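Local coordinates for protein GRMZM2G135359 pseudokinase (Zea mays, PDB 6EAS) that is probably an inactive, membrane-anchored pseudokinase, seen here through its kinase-like domain with a pyrimidine ligand bound in the nucleotide cleft, at residues Lys90-Leu95 and Arg118-Glu123. Sequence-based numbering, arbitrary orientation.
Sequences KKITNL and RVMVFE
Lys91 and Leu95 meet Met120 and Phe122 in the back pocket of a protein-kinase N-lobe, where the αC helix (82-97) faces strand 116-123. The two segments run nearly parallel, 18° apart with 10.6 Å between their axes. By comparison with active relatives, Phe122 stands at the gatekeeper position: its side chain lies about 5 Å from the bound pyrimidine ligand J3A, and the carbonyl of Glu123, next along the hinge, hydrogen-bonds that ligand. Lys91 probably takes the place of the αC glutamate that usually pairs with the catalytic lysine of the neighbouring strand 66-72, where Ala70 probably stands here; the reversal of charge is consistent with a pseudokinase.

Lys91 leaves the helix with CG anti to the backbone N (chi1 179°) and stays extended until a bend at chi4. This lays its methylene chain obliquely across the thioether of Met120, with CD 3.7 Å from Met120 SD. The bend brings NZ within 3.3 Å of Met120 SD and near the rim of the Phe122 ring. Beyond the contact, the amine of this buried lysine makes a weak hydrogen bond to Leu191 O and a cation-pi contact with Phe193. With an alanine in its place, the Met120 thioether would probably lose cover on one flank, Leu191 O its weak donor and Phe193 its cation.

Extended past CG, the Met120 chain carries SD out to Lys91; it also meets Ile92, though the exact fit there is doubtful. One helical turn beyond Lys91, Leu95 meets the gatekeeper at the ring edge: its CD1 lies in the ring plane, 3.7 Å from Phe122 CE1.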
ATOM      1  N   LYS A  90      -8.327  11.106 -14.188  1.00 49.98           N
ATOM      2  CA  LYS A  90      -8.276  11.644 -12.817  1.00 52.11           C
ATOM      3  C   LYS A  90      -7.265  10.820 -12.000  1.00 46.60           C
ATOM      4  O   LYS A  90      -6.346  11.383 -11.396  1.00 48.74           O
ATOM      5  CB  LYS A  90      -9.670  11.636 -12.177  1.00 45.85           C
ATOM      6  N   LYS A  91      -7.414   9.488 -12.017  1.00 50.98           N
ATOM      7  CA  LYS A  91      -6.459   8.637 -11.288  1.00 50.33           C
ATOM      8  C   LYS A  91      -5.023   8.972 -11.726  1.00 49.50           C
ATOM      9  O   LYS A  91      -4.168   9.278 -10.885  1.00 47.97           O
ATOM     10  CB  LYS A  91      -6.768   7.146 -11.446  1.00 52.18           C
ATOM     11  CG  LYS A  91      -5.775   6.234 -10.732  1.00 52.46           C
ATOM     12  CD  LYS A  91      -6.223   4.802 -10.592  1.00 57.71           C
ATOM     13  CE  LYS A  91      -5.305   3.992  -9.697  1.00 60.05           C
ATOM     14  NZ  LYS A  91      -4.848   2.747 -10.363  1.00 64.19           N
ATOM     15  N   ILE A  92      -4.756   8.960 -13.040  1.00 50.39           N
ATOM     16  CA  ILE A  92      -3.381   9.237 -13.515  1.00 51.05           C
ATOM     17  C   ILE A  92      -2.927  10.603 -12.996  1.00 46.00           C
ATOM     18  O   ILE A  92      -1.790  10.744 -12.566  1.00 48.05           O
ATOM     19  CB  ILE A  92      -3.247   9.156 -15.049  1.00 50.93           C
ATOM     20  CG1 ILE A  92      -2.999   7.724 -15.517  1.00 56.87           C
ATOM     21  CG2 ILE A  92      -2.149  10.071 -15.553  1.00 51.13           C
ATOM     22  CD1 ILE A  92      -4.196   6.829 -15.403  1.00 60.32           C
ATOM     23  N   THR A  93      -3.806  11.609 -13.100  1.00 53.50           N
ATOM     24  CA  THR A  93      -3.527  12.976 -12.622  1.00 55.65           C
ATOM     25  C   THR A  93      -3.118  12.935 -11.149  1.00 52.99           C
ATOM     26  O   THR A  93      -2.059  13.469 -10.755  1.00 48.72           O
ATOM     27  CB  THR A  93      -4.752  13.894 -12.755  1.00 59.51           C
ATOM     28  OG1 THR A  93      -5.120  13.997 -14.129  1.00 64.05           O
ATOM     29  CG2 THR A  93      -4.502  15.278 -12.199  1.00 60.57           C
ATOM     30  N   ASN A  94      -3.975  12.297 -10.345  1.00 51.32           N
ATOM     31  CA  ASN A  94      -3.781  12.255  -8.894  1.00 54.23           C
ATOM     32  C   ASN A  94      -2.472  11.516  -8.586  1.00 52.96           C
ATOM     33  O   ASN A  94      -1.631  12.030  -7.853  1.00 56.11           O
ATOM     34  CB  ASN A  94      -5.018  11.689  -8.193  1.00 55.43           C
ATOM     35  CG  ASN A  94      -6.162  12.686  -8.142  1.00 62.02           C
ATOM     36  OD1 ASN A  94      -5.971  13.836  -7.750  1.00 61.57           O
ATOM     37  ND2 ASN A  94      -7.355  12.261  -8.529  1.00 57.87           N
ATOM     38  N   LEU A  95      -2.265  10.340  -9.192  1.00 51.37           N
ATOM     39  CA  LEU A  95      -1.110   9.526  -8.819  1.00 49.53           C
ATOM     40  C   LEU A  95       0.176  10.192  -9.300  1.00 52.87           C
ATOM     41  O   LEU A  95       1.209  10.062  -8.642  1.00 52.90           O
ATOM     42  CB  LEU A  95      -1.240   8.102  -9.372  1.00 51.63           C
ATOM     43  CG  LEU A  95      -2.278   7.219  -8.675  1.00 54.91           C
ATOM     44  CD1 LEU A  95      -2.144   5.776  -9.122  1.00 54.24           C
ATOM     45  CD2 LEU A  95      -2.176   7.317  -7.162  1.00 56.26           C
ATOM     46  N   ARG A 118      -6.247   0.449 -21.849  1.00 41.75           N
ATOM     47  CA  ARG A 118      -6.249   1.402 -20.715  1.00 38.60           C
ATOM     48  C   ARG A 118      -5.360   0.855 -19.593  1.00 38.82           C
ATOM     49  O   ARG A 118      -5.773   0.023 -18.808  1.00 39.35           O
ATOM     50  CB  ARG A 118      -7.675   1.639 -20.207  1.00 44.93           C
ATOM     51  CG  ARG A 118      -8.574   2.382 -21.185  1.00 49.18           C
ATOM     52  CD  ARG A 118      -8.054   3.758 -21.549  1.00 50.90           C
ATOM     53  NE  ARG A 118      -9.024   4.488 -22.362  1.00 55.85           N
ATOM     54  CZ  ARG A 118      -9.179   4.339 -23.675  1.00 55.81           C
ATOM     55  NH1 ARG A 118      -8.410   3.501 -24.352  1.00 54.33           N
ATOM     56  NH2 ARG A 118     -10.112   5.025 -24.304  1.00 58.64           N
ATOM     57  N   VAL A 119      -4.119   1.337 -19.548  1.00 43.41           N
ATOM     58  CA  VAL A 119      -3.076   0.744 -18.736  1.00 44.66           C
ATOM     59  C   VAL A 119      -2.449   1.828 -17.854  1.00 39.95           C
ATOM     60  O   VAL A 119      -2.349   2.983 -18.253  1.00 41.47           O
ATOM     61  CB  VAL A 119      -2.035   0.059 -19.646  1.00 46.83           C
ATOM     62  CG1 VAL A 119      -0.636   0.089 -19.051  1.00 48.06           C
ATOM     63  CG2 VAL A 119      -2.450  -1.357 -20.008  1.00 45.05           C
ATOM     64  N   MET A 120      -2.041   1.429 -16.645  1.00 38.44           N
ATOM     65  CA  MET A 120      -1.138   2.201 -15.805  1.00 35.88           C
ATOM     66  C   MET A 120       0.058   1.316 -15.451  1.00 33.50           C
ATOM     67  O   MET A 120      -0.129   0.141 -15.157  1.00 36.84           O
ATOM     68  CB  MET A 120      -1.826   2.636 -14.514  1.00 40.10           C
ATOM     69  CG  MET A 120      -3.113   3.364 -14.772  1.00 46.20           C
ATOM     70  SD  MET A 120      -3.852   4.009 -13.267  1.00 50.76           S
ATOM     71  CE  MET A 120      -5.485   4.379 -13.905  1.00 57.48           C
ATOM     72  N   VAL A 121       1.254   1.905 -15.456  1.00 32.55           N
ATOM     73  CA  VAL A 121       2.510   1.196 -15.269  1.00 34.51           C
ATOM     74  C   VAL A 121       3.082   1.608 -13.914  1.00 34.71           C
ATOM     75  O   VAL A 121       3.328   2.790 -13.685  1.00 32.95           O
ATOM     76  CB  VAL A 121       3.511   1.486 -16.396  1.00 36.24           C
ATOM     77  CG1 VAL A 121       4.851   0.802 -16.158  1.00 38.06           C
ATOM     78  CG2 VAL A 121       2.949   1.087 -17.743  1.00 39.28           C
ATOM     79  N   PHE A 122       3.288   0.616 -13.045  1.00 32.08           N
ATOM     80  CA  PHE A 122       3.744   0.860 -11.689  1.00 31.78           C
ATOM     81  C   PHE A 122       5.115   0.224 -11.461  1.00 33.05           C
ATOM     82  O   PHE A 122       5.549  -0.619 -12.216  1.00 30.61           O
ATOM     83  CB  PHE A 122       2.738   0.292 -10.695  1.00 33.33           C
ATOM     84  CG  PHE A 122       1.427   1.034 -10.633  1.00 32.14           C
ATOM     85  CD1 PHE A 122       1.319   2.229  -9.940  1.00 35.45           C
ATOM     86  CD2 PHE A 122       0.292   0.517 -11.244  1.00 37.19           C
ATOM     87  CE1 PHE A 122       0.104   2.899  -9.865  1.00 32.91           C
ATOM     88  CE2 PHE A 122      -0.917   1.193 -11.179  1.00 35.85           C
ATOM     89  CZ  PHE A 122      -1.005   2.384 -10.496  1.00 35.23           C
ATOM     90  N   GLU A 123       5.780   0.706 -10.417  1.00 38.14           N
ATOM     91  CA  GLU A 123       7.001   0.133  -9.890  1.00 37.58           C
ATOM     92  C   GLU A 123       6.746  -1.340  -9.583  1.00 35.56           C
ATOM     93  O   GLU A 123       5.620  -1.727  -9.264  1.00 35.50           O
ATOM     94  CB  GLU A 123       7.388   0.882  -8.621  1.00 37.40           C
ATOM     95  CG  GLU A 123       7.873   2.289  -8.878  1.00 41.22           C
ATOM     96  CD  GLU A 123       8.265   3.015  -7.612  1.00 41.52           C
ATOM     97  OE1 GLU A 123       7.530   2.907  -6.624  1.00 42.63           O
ATOM     98  OE2 GLU A 123       9.295   3.680  -7.616  1.00 52.77           O
TER